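Local structure of 2-c-methyl-d-erythritol 2,4-cyclodiphosphate synthase (Plasmodium falciparum, 4C81) at residues Ile19-Glu24 with Gly166-Ile171; Ile116-Ile121 with Asn176-Pro181; Asn122-Val127 with Glu172-Ile177. The protein probably catalyses the cyclisation of 4-diphosphocytidyl-2-C-methyl-D-erythritol 2-phosphate to 2-C-methyl-D-erythritol 2,4-cyclodiphosphate, with release of CMP, in non-mevalonate isoprenoid synthesis. The protein carries 1 engineered substitution. One frame throughout, in Å; residues are numbered along the deposited sequence.

Contact 1: Ile19-Glu24 with Gly166-Ile171; sequences IKVLDE and GEKKAI
I19 and I171 share one side-chain shape. In each, CG1 sits between the backbone N and the carbonyl carbon (chi1 58° in I19, 54° in I171), and CG2 lies beside the N. The two chains meet at about a right angle. I19 CD1 lies 3.6 Å from I171 CG2, and I19 CG2 lies 3.9 Å from I171 CG1, so each residue offers both of its branches to the other. The same torsion brings I19 CG1 over the K168 backbone, 3.5 Å from K168 O. This apolar patch is extended by V54 on strand 54-57, which touches I19, and by A125, which touches I171.

A single direct backbone hydrogen bond joins the segments, from I19 N to K169 O at 3.1 Å. The donor stands above the carbonyl plane, 54° out of it, and so is not on a lone pair. The contact lies at the end of an antiparallel strand pair, where strand 9-21 ends and strand 170-181 begins. Just before it, helix 163-166 finishes in a Schellman motif with K168, at positive phi, as the C-prime residue. This turn separates the helix from the strand.

Further out, a water takes over from direct pairing. It accepts from V21 N at 2.9 Å and donates to K168 O at 2.8 Å. Beside this bridge, V21 CG2 packs on the aliphatic part of the lysine, 3.9 Å from K168 CD. The V21 and K168 side chains cross at about a right angle, and the lysine chain bends at chi3. D23 OD2 and K168 NZ remain 4.6 Å apart, too far for a salt bridge, although their opposite charges may attract weakly. L162 of the second subunit packs against K169 and A170.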
loop_
_atom_site.group_PDB
_atom_site.type_symbol
_atom_site.label_atom_id
_atom_site.label_comp_id
_atom_site.label_asym_id
_atom_site.label_seq_id
_atom_site.Cartn_x
_atom_site.Cartn_y
_atom_site.Cartn_z
ATOM N N ILE A 19 -14.347 0.145 15.691
ATOM C CA ILE A 19 -15.496 1.040 15.717
ATOM C C ILE A 19 -16.781 0.310 16.086
ATOM O O ILE A 19 -16.863 -0.923 16.013
ATOM C CB ILE A 19 -15.709 1.745 14.354
ATOM C CG1 ILE A 19 -15.908 0.724 13.223
ATOM C CG2 ILE A 19 -14.540 2.667 14.044
ATOM C CD1 ILE A 19 -16.669 1.275 12.043
ATOM N N LYS A 20 -17.777 1.099 16.479
ATOM C CA LYS A 20 -19.131 0.618 16.718
ATOM C C LYS A 20 -20.095 1.598 16.054
ATOM O O LYS A 20 -20.159 2.770 16.436
ATOM C CB LYS A 20 -19.404 0.518 18.219
ATOM C CG LYS A 20 -20.810 0.056 18.578
ATOM C CD LYS A 20 -20.906 -0.370 20.036
ATOM C CE LYS A 20 -20.320 -1.757 20.261
ATOM N NZ LYS A 20 -20.428 -2.187 21.677
ATOM N N VAL A 21 -20.812 1.128 15.038
ATOM C CA VAL A 21 -21.772 1.966 14.327
ATOM C C VAL A 21 -23.041 2.068 15.163
ATOM O O VAL A 21 -23.549 1.057 15.651
ATOM C CB VAL A 21 -22.103 1.400 12.931
ATOM C CG1 VAL A 21 -23.157 2.258 12.243
ATOM C CG2 VAL A 21 -20.837 1.321 12.072
ATOM N N LEU A 22 -23.537 3.292 15.335
ATOM C CA LEU A 22 -24.741 3.532 16.128
ATOM C C LEU A 22 -25.978 3.219 15.293
ATOM O O LEU A 22 -26.606 4.112 14.716
ATOM C CB LEU A 22 -24.776 4.978 16.637
ATOM C CG LEU A 22 -23.602 5.392 17.528
ATOM C CD1 LEU A 22 -23.749 6.838 17.985
ATOM C CD2 LEU A 22 -23.471 4.460 18.728
ATOM N N ASP A 23 -26.301 1.932 15.221
ATOM C CA ASP A 23 -27.474 1.449 14.497
ATOM C C ASP A 23 -28.588 1.150 15.505
ATOM O O ASP A 23 -28.596 1.712 16.603
ATOM C CB ASP A 23 -27.100 0.215 13.654
ATOM C CG ASP A 23 -26.640 -0.974 14.498
ATOM O OD1 ASP A 23 -26.685 -0.901 15.744
ATOM O OD2 ASP A 23 -26.222 -1.991 13.906
ATOM N N GLU A 24 -29.529 0.284 15.133
ATOM C CA GLU A 24 -30.541 -0.209 16.063
ATOM C C GLU A 24 -30.104 -1.577 16.596
ATOM O O GLU A 24 -30.306 -2.603 15.944
ATOM C CB GLU A 24 -31.910 -0.287 15.382
ATOM C CG GLU A 24 -32.516 1.079 15.051
ATOM C CD GLU A 24 -31.794 1.802 13.922
ATOM O OE1 GLU A 24 -31.620 1.200 12.841
ATOM O OE2 GLU A 24 -31.405 2.974 14.115
ATOM N N GLY A 166 -15.616 -5.351 6.725
ATOM C CA GLY A 166 -16.936 -5.494 6.112
ATOM C C GLY A 166 -18.071 -5.650 7.109
ATOM O O GLY A 166 -19.195 -5.227 6.843
ATOM N N GLU A 167 -17.771 -6.248 8.258
ATOM C CA GLU A 167 -18.748 -6.407 9.337
ATOM C C GLU A 167 -18.748 -5.214 10.308
ATOM O O GLU A 167 -19.334 -5.294 11.388
ATOM C CB GLU A 167 -18.491 -7.719 10.086
ATOM C CG GLU A 167 -18.733 -8.960 9.232
ATOM C CD GLU A 167 -18.427 -10.262 9.957
ATOM O OE1 GLU A 167 -18.159 -10.231 11.176
ATOM O OE2 GLU A 167 -18.458 -11.323 9.299
ATOM N N LYS A 168 -18.099 -4.117 9.911
ATOM C CA LYS A 168 -18.093 -2.856 10.662
ATOM C C LYS A 168 -17.476 -2.954 12.061
ATOM O O LYS A 168 -17.859 -2.214 12.972
ATOM C CB LYS A 168 -19.511 -2.261 10.730
ATOM C CG LYS A 168 -20.146 -2.037 9.362
ATOM C CD LYS A 168 -21.545 -1.441 9.463
ATOM C CE LYS A 168 -22.569 -2.475 9.908
ATOM N NZ LYS A 168 -23.957 -1.940 9.869
ATOM N N LYS A 169 -16.507 -3.850 12.219
ATOM C CA LYS A 169 -15.782 -4.004 13.475
ATOM C C LYS A 169 -14.577 -3.064 13.526
ATOM O O LYS A 169 -14.070 -2.763 14.605
ATOM C CB LYS A 169 -15.321 -5.452 13.664
ATOM C CG LYS A 169 -16.465 -6.452 13.814
ATOM C CD LYS A 169 -15.960 -7.888 13.914
ATOM C CE LYS A 169 -15.337 -8.180 15.271
ATOM N NZ LYS A 169 -14.946 -9.611 15.409
ATOM N N ALA A 170 -14.123 -2.611 12.357
ATOM C CA ALA A 170 -12.969 -1.724 12.271
ATOM C C ALA A 170 -12.982 -0.916 10.978
ATOM O O ALA A 170 -13.735 -1.219 10.051
ATOM C CB ALA A 170 -11.678 -2.532 12.376
ATOM N N ILE A 171 -12.143 0.115 10.940
ATOM C CA ILE A 171 -11.869 0.885 9.722
ATOM C C ILE A 171 -10.359 1.050 9.586
ATOM O O ILE A 171 -9.638 1.076 10.588
ATOM C CB ILE A 171 -12.551 2.273 9.738
ATOM C CG1 ILE A 171 -12.176 3.073 10.995
ATOM C CG2 ILE A 171 -14.074 2.115 9.646
ATOM C CD1 ILE A 171 -12.684 4.501 10.992
HETATM O O HOH W 1 -20.294 -1.562 14.084
#

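Contact 2: Ile116-Ile121 with Asn176-Pro181; sequences IGNVDI and NILLIP
I116, I177 and L179 interlock on one face of an antiparallel strand pair that a beta bulge interrupts. I116 crosses I177 at about a right angle, with I116 CG2 4.0 Å from I177 CD1. It meets L179 more obliquely, through I116 CG1 and L179 CD2 at 3.9 Å. I177 carries CG1 anti to its backbone N (chi1 -161°), which places CG1 4.1 Å from V119 CB. Helices 64-77 and 97-111 pack on this apolar face.

At the bulge, G117 and N118 both face L178. G117 N donates to L178 O at 2.8 Å, and L178 N donates to N118 O at 3.2 Å. N118 N is buried there and has no partner in the model. I180 CG1 rests 3.8 Å from G117 CA.

On the other face, the N118 and L178 side chains lie side by side and point the same way. N118 ND2 is hydrogen-bonded to I10 O of the third subunit. D120 OD1 forms a salt bridge with K155, while D120 OD2 takes the N-H of Q12 of the third subunit. N176 ND2 is hydrogen-bonded to OE1 of that same Q12. This face thus helps to build the trimer. At the D120-N176 pair, D120 O receives N176 N at 2.8 Å and also a weak bond from N176 ND2 at 3.3 Å.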
loop_
_atom_site.group_PDB
_atom_site.type_symbol
_atom_site.label_atom_id
_atom_site.label_comp_id
_atom_site.label_asym_id
_atom_site.label_seq_id
_atom_site.Cartn_x
_atom_site.Cartn_y
_atom_site.Cartn_z
ATOM N N ILE A 116 6.258 18.675 1.035
ATOM C CA ILE A 116 5.360 17.606 0.598
ATOM C C ILE A 116 5.092 17.786 -0.889
ATOM O O ILE A 116 4.844 18.903 -1.347
ATOM C CB ILE A 116 4.023 17.618 1.375
ATOM C CG1 ILE A 116 4.263 17.246 2.840
ATOM C CG2 ILE A 116 3.016 16.638 0.750
ATOM C CD1 ILE A 116 3.038 17.380 3.727
ATOM N N GLY A 117 5.167 16.691 -1.643
ATOM C CA GLY A 117 4.750 16.692 -3.038
ATOM C C GLY A 117 3.242 16.567 -3.058
ATOM O O GLY A 117 2.523 17.563 -3.097
ATOM N N ASN A 118 2.760 15.330 -3.020
ATOM C CA ASN A 118 1.338 15.073 -2.821
ATOM C C ASN A 118 1.129 13.909 -1.865
ATOM O O ASN A 118 2.064 13.170 -1.561
ATOM C CB ASN A 118 0.636 14.796 -4.150
ATOM C CG ASN A 118 0.949 13.422 -4.695
ATOM O OD1 ASN A 118 2.112 13.070 -4.880
ATOM N ND2 ASN A 118 -0.088 12.630 -4.937
ATOM N N VAL A 119 -0.100 13.790 -1.368
ATOM C CA VAL A 119 -0.505 12.672 -0.522
ATOM C C VAL A 119 -1.783 12.065 -1.116
ATOM O O VAL A 119 -2.666 12.792 -1.586
ATOM C CB VAL A 119 -0.718 13.106 0.950
ATOM C CG1 VAL A 119 -1.884 14.076 1.080
ATOM C CG2 VAL A 119 -0.922 11.889 1.843
ATOM N N ASP A 120 -1.850 10.735 -1.132
ATOM C CA ASP A 120 -3.021 9.996 -1.608
ATOM C C ASP A 120 -3.429 9.037 -0.498
ATOM O O ASP A 120 -2.628 8.221 -0.048
ATOM C CB ASP A 120 -2.717 9.222 -2.898
ATOM C CG ASP A 120 -3.973 8.638 -3.553
ATOM O OD1 ASP A 120 -5.103 9.027 -3.174
ATOM O OD2 ASP A 120 -3.836 7.794 -4.461
ATOM N N ILE A 121 -4.682 9.152 -0.070
ATOM C CA ILE A 121 -5.174 8.486 1.121
ATOM C C ILE A 121 -6.328 7.568 0.735
ATOM O O ILE A 121 -7.269 7.994 0.062
ATOM C CB ILE A 121 -5.650 9.517 2.167
ATOM C CG1 ILE A 121 -4.504 10.466 2.549
ATOM C CG2 ILE A 121 -6.171 8.810 3.398
ATOM C CD1 ILE A 121 -4.964 11.763 3.162
ATOM N N ASN A 176 -0.297 7.473 1.411
ATOM C CA ASN A 176 0.890 7.409 0.572
ATOM C C ASN A 176 1.342 8.814 0.239
ATOM O O ASN A 176 0.539 9.638 -0.198
ATOM C CB ASN A 176 0.587 6.657 -0.718
ATOM C CG ASN A 176 0.025 5.283 -0.463
ATOM O OD1 ASN A 176 0.767 4.304 -0.406
ATOM N ND2 ASN A 176 -1.290 5.203 -0.275
ATOM N N ILE A 177 2.628 9.082 0.432
ATOM C CA ILE A 177 3.148 10.440 0.303
ATOM C C ILE A 177 4.504 10.471 -0.393
ATOM O O ILE A 177 5.268 9.505 -0.332
ATOM C CB ILE A 177 3.244 11.094 1.699
ATOM C CG1 ILE A 177 3.317 12.617 1.585
ATOM C CG2 ILE A 177 4.409 10.518 2.507
ATOM C CD1 ILE A 177 3.087 13.311 2.897
ATOM N N LEU A 178 4.777 11.580 -1.079
ATOM C CA LEU A 178 6.109 11.876 -1.588
ATOM C C LEU A 178 6.596 13.140 -0.903
ATOM O O LEU A 178 5.846 14.111 -0.779
ATOM C CB LEU A 178 6.086 12.112 -3.095
ATOM C CG LEU A 178 5.872 10.890 -3.978
ATOM C CD1 LEU A 178 5.727 11.341 -5.424
ATOM C CD2 LEU A 178 6.999 9.868 -3.840
ATOM N N LEU A 179 7.840 13.111 -0.443
ATOM C CA LEU A 179 8.515 14.306 0.034
ATOM C C LEU A 179 9.583 14.716 -0.973
ATOM O O LEU A 179 10.398 13.896 -1.397
ATOM C CB LEU A 179 9.153 14.060 1.396
ATOM C CG LEU A 179 8.215 13.553 2.496
ATOM C CD1 LEU A 179 8.986 13.342 3.777
ATOM C CD2 LEU A 179 7.034 14.496 2.730
ATOM N N ILE A 180 9.569 15.995 -1.343
ATOM C CA ILE A 180 10.467 16.542 -2.356
ATOM C C ILE A 180 11.485 17.470 -1.696
ATOM O O ILE A 180 11.099 18.364 -0.944
ATOM C CB ILE A 180 9.679 17.365 -3.405
ATOM C CG1 ILE A 180 8.455 16.589 -3.913
ATOM C CG2 ILE A 180 10.581 17.751 -4.569
ATOM C CD1 ILE A 180 8.783 15.234 -4.522
ATOM N N PRO A 181 12.788 17.267 -1.972
ATOM C CA PRO A 181 13.771 18.165 -1.360
ATOM C C PRO A 181 13.586 19.615 -1.802
ATOM O O PRO A 181 13.217 19.871 -2.951
ATOM C CB PRO A 181 15.116 17.617 -1.857
ATOM C CG PRO A 181 14.803 16.832 -3.063
ATOM C CD PRO A 181 13.421 16.285 -2.869
#

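Contact 3: Asn122-Val127 with Glu172-Ile177; sequences NVIAQV and ECFANI. With ZN (zinc ion), chain C; CDP (cytidine-5'-diphosphate), chain D.
N122 to I124 pair tightly with E172 to F174 through four backbone hydrogen bonds. The straightest runs from N122 N to F174 O, 2.8 Å long with 177° at the hydrogen. On one face V123 CG2 touches C173 SG at 4.1 Å. On the other, I124 and E172 lie side by side and point the same way, with I124 CB 3.9 Å from E172 CG. I124 CD1 approaches the F174 ring obliquely, 4.2 Å from CE1.

The E172 chain is extended beyond CG, and OE1 reaches a zinc ion at 2.4 Å. H159 of the second subunit binds the same zinc, and Y14 OH is hydrogen-bonded to OE1. F174 meets F174 of both other subunits edge-to-face.

Past I124 the pairing with E172-I177 ends. A125 packs on I171 instead, and Q126 and V127 are partly exposed. Here A125 O accepts from N4 of cytidine diphosphate at 2.9 Å. T158 of the same chain and D81 of the third subunit also hydrogen-bond this ligand. The strand end thus leads into the nucleotide pocket at a subunit interface, as is typical of IspF trimers.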
loop_
_atom_site.group_PDB
_atom_site.type_symbol
_atom_site.label_atom_id
_atom_site.label_comp_id
_atom_site.label_asym_id
_atom_site.label_seq_id
_atom_site.Cartn_x
_atom_site.Cartn_y
_atom_site.Cartn_z
ATOM N N ASN A 122 -6.223 6.306 1.147
ATOM C CA ASN A 122 -7.234 5.284 0.899
ATOM C C ASN A 122 -7.828 4.801 2.209
ATOM O O ASN A 122 -7.147 4.152 3.001
ATOM C CB ASN A 122 -6.604 4.095 0.182
ATOM C CG ASN A 122 -6.281 4.393 -1.257
ATOM O OD1 ASN A 122 -7.136 4.857 -2.003
ATOM N ND2 ASN A 122 -5.047 4.117 -1.660
ATOM N N VAL A 123 -9.099 5.121 2.434
ATOM C CA VAL A 123 -9.830 4.630 3.596
ATOM C C VAL A 123 -10.631 3.403 3.185
ATOM O O VAL A 123 -11.328 3.429 2.178
ATOM C CB VAL A 123 -10.777 5.706 4.159
ATOM C CG1 VAL A 123 -11.592 5.161 5.336
ATOM C CG2 VAL A 123 -9.986 6.942 4.581
ATOM N N ILE A 124 -10.507 2.327 3.956
ATOM C CA ILE A 124 -11.277 1.110 3.723
ATOM C C ILE A 124 -12.248 0.986 4.883
ATOM O O ILE A 124 -11.842 0.787 6.032
ATOM C CB ILE A 124 -10.395 -0.145 3.607
ATOM C CG1 ILE A 124 -9.264 0.100 2.601
ATOM C CG2 ILE A 124 -11.250 -1.338 3.174
ATOM C CD1 ILE A 124 -8.322 -1.076 2.426
ATOM N N ALA A 125 -13.530 1.136 4.567
ATOM C CA ALA A 125 -14.575 1.250 5.572
ATOM C C ALA A 125 -15.949 1.112 4.919
ATOM O O ALA A 125 -16.175 1.632 3.828
ATOM C CB ALA A 125 -14.458 2.593 6.289
ATOM N N GLN A 126 -16.857 0.395 5.577
ATOM C CA GLN A 126 -18.247 0.330 5.122
ATOM C C GLN A 126 -18.893 1.698 5.314
ATOM O O GLN A 126 -19.532 2.226 4.405
ATOM C CB GLN A 126 -19.032 -0.738 5.892
ATOM C CG GLN A 126 -18.560 -2.170 5.675
ATOM C CD GLN A 126 -18.708 -2.645 4.237
ATOM O OE1 GLN A 126 -17.799 -3.267 3.679
ATOM N NE2 GLN A 126 -19.856 -2.356 3.629
ATOM N N VAL A 127 -18.709 2.259 6.507
ATOM C CA VAL A 127 -19.170 3.605 6.846
ATOM C C VAL A 127 -18.095 4.309 7.686
ATOM O O VAL A 127 -17.303 3.645 8.358
ATOM C CB VAL A 127 -20.507 3.564 7.621
ATOM C CG1 VAL A 127 -21.621 3.031 6.729
ATOM C CG2 VAL A 127 -20.379 2.721 8.879
ATOM N N GLU A 172 -9.873 1.156 8.355
ATOM C CA GLU A 172 -8.431 1.289 8.149
ATOM C C GLU A 172 -8.083 2.283 7.056
ATOM O O GLU A 172 -8.929 2.671 6.241
ATOM C CB GLU A 172 -7.753 -0.076 7.941
ATOM C CG GLU A 172 -8.073 -0.828 6.665
ATOM C CD GLU A 172 -7.374 -2.194 6.607
ATOM O OE1 GLU A 172 -7.043 -2.750 7.680
ATOM O OE2 GLU A 172 -7.157 -2.705 5.487
ATOM N N CYS A 173 -6.837 2.740 7.092
ATOM C CA CYS A 173 -6.362 3.788 6.194
ATOM C C CYS A 173 -4.946 3.471 5.737
ATOM O O CYS A 173 -4.112 3.054 6.544
ATOM C CB CYS A 173 -6.374 5.152 6.904
ATOM S SG CYS A 173 -6.056 6.547 5.799
ATOM N N PHE A 174 -4.697 3.661 4.441
ATOM C CA PHE A 174 -3.354 3.695 3.875
ATOM C C PHE A 174 -3.100 5.093 3.341
ATOM O O PHE A 174 -3.847 5.579 2.504
ATOM C CB PHE A 174 -3.217 2.693 2.727
ATOM C CG PHE A 174 -3.221 1.267 3.171
ATOM C CD1 PHE A 174 -4.418 0.613 3.418
ATOM C CD2 PHE A 174 -2.031 0.578 3.352
ATOM C CE1 PHE A 174 -4.430 -0.716 3.835
ATOM C CE2 PHE A 174 -2.038 -0.749 3.763
ATOM C CZ PHE A 174 -3.236 -1.392 4.009
ATOM N N ALA A 175 -2.051 5.740 3.834
ATOM C CA ALA A 175 -1.676 7.069 3.370
ATOM C C ALA A 175 -0.346 6.958 2.638
ATOM O O ALA A 175 0.603 6.413 3.178
ATOM C CB ALA A 175 -1.554 8.027 4.545
ATOM N N ASN A 176 -0.297 7.473 1.411
ATOM C CA ASN A 176 0.890 7.409 0.572
ATOM C C ASN A 176 1.342 8.814 0.239
ATOM O O ASN A 176 0.539 9.638 -0.198
ATOM C CB ASN A 176 0.587 6.657 -0.718
ATOM C CG ASN A 176 0.025 5.283 -0.463
ATOM O OD1 ASN A 176 0.767 4.304 -0.406
ATOM N ND2 ASN A 176 -1.290 5.203 -0.275
ATOM N N ILE A 177 2.628 9.082 0.432
ATOM C CA ILE A 177 3.148 10.440 0.303
ATOM C C ILE A 177 4.504 10.471 -0.393
ATOM O O ILE A 177 5.268 9.505 -0.332
ATOM C CB ILE A 177 3.244 11.094 1.699
ATOM C CG1 ILE A 177 3.317 12.617 1.585
ATOM C CG2 ILE A 177 4.409 10.518 2.507
ATOM C CD1 ILE A 177 3.087 13.311 2.897
HETATM ZN ZN ZN C . -6.773 -5.053 8.066
HETATM O O3B CDP D . -18.467 -1.735 -5.453
HETATM P PB CDP D . -17.538 -0.453 -5.804
HETATM O O1B CDP D . -16.263 -1.070 -6.540
HETATM O O2B CDP D . -18.227 0.534 -6.674
HETATM O O3A CDP D . -16.965 0.159 -4.425
HETATM P PA CDP D . -17.852 0.405 -3.099
HETATM O O1A CDP D . -19.183 -0.233 -3.200
HETATM O O2A CDP D . -16.988 0.093 -1.942
HETATM O "O5'" CDP D . -18.059 1.999 -3.117
HETATM C "C5'" CDP D . -18.322 2.720 -4.328
HETATM C "C4'" CDP D . -18.043 4.211 -4.125
HETATM O "O4'" CDP D . -18.702 4.613 -2.898
HETATM C "C3'" CDP D . -16.559 4.468 -3.870
HETATM O "O3'" CDP D . -15.857 4.637 -5.107
HETATM C "C2'" CDP D . -16.613 5.779 -3.093
HETATM O "O2'" CDP D . -16.763 6.883 -3.992
HETATM C "C1'" CDP D . -17.892 5.641 -2.251
HETATM N N1 CDP D . -17.512 5.282 -0.850
HETATM C C2 CDP D . -16.951 6.270 -0.020
HETATM O O2 CDP D . -16.773 7.413 -0.440
HETATM N N3 CDP D . -16.595 5.946 1.289
HETATM C C4 CDP D . -16.776 4.661 1.795
HETATM N N4 CDP D . -16.420 4.405 3.051
HETATM C C5 CDP D . -17.335 3.678 0.985
HETATM C C6 CDP D . -17.699 3.981 -0.327
#

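Overall arrangement
From the N terminus, strand 9-21 runs into contact 1. That contact closes a loop of 141 residues by meeting the start of strand 170-181. Strand 114-124 lies within this loop and carries the first segment of contact 2 and the start of that of contact 3. Both contacts close on strand 170-181 after contact 1 has ended, so each crosses contact 1 along the chain. Contacts 2 and 3 end on the same strand, their second segments overlapping at N176 and I177. Strand 170-181 therefore ties 9-21 on one side to 114-124 on the other. Contacts 1 and 3 touch through I171 and A125, whereas contacts 1 and 2 remain about 11 Å apart at their nearest atoms.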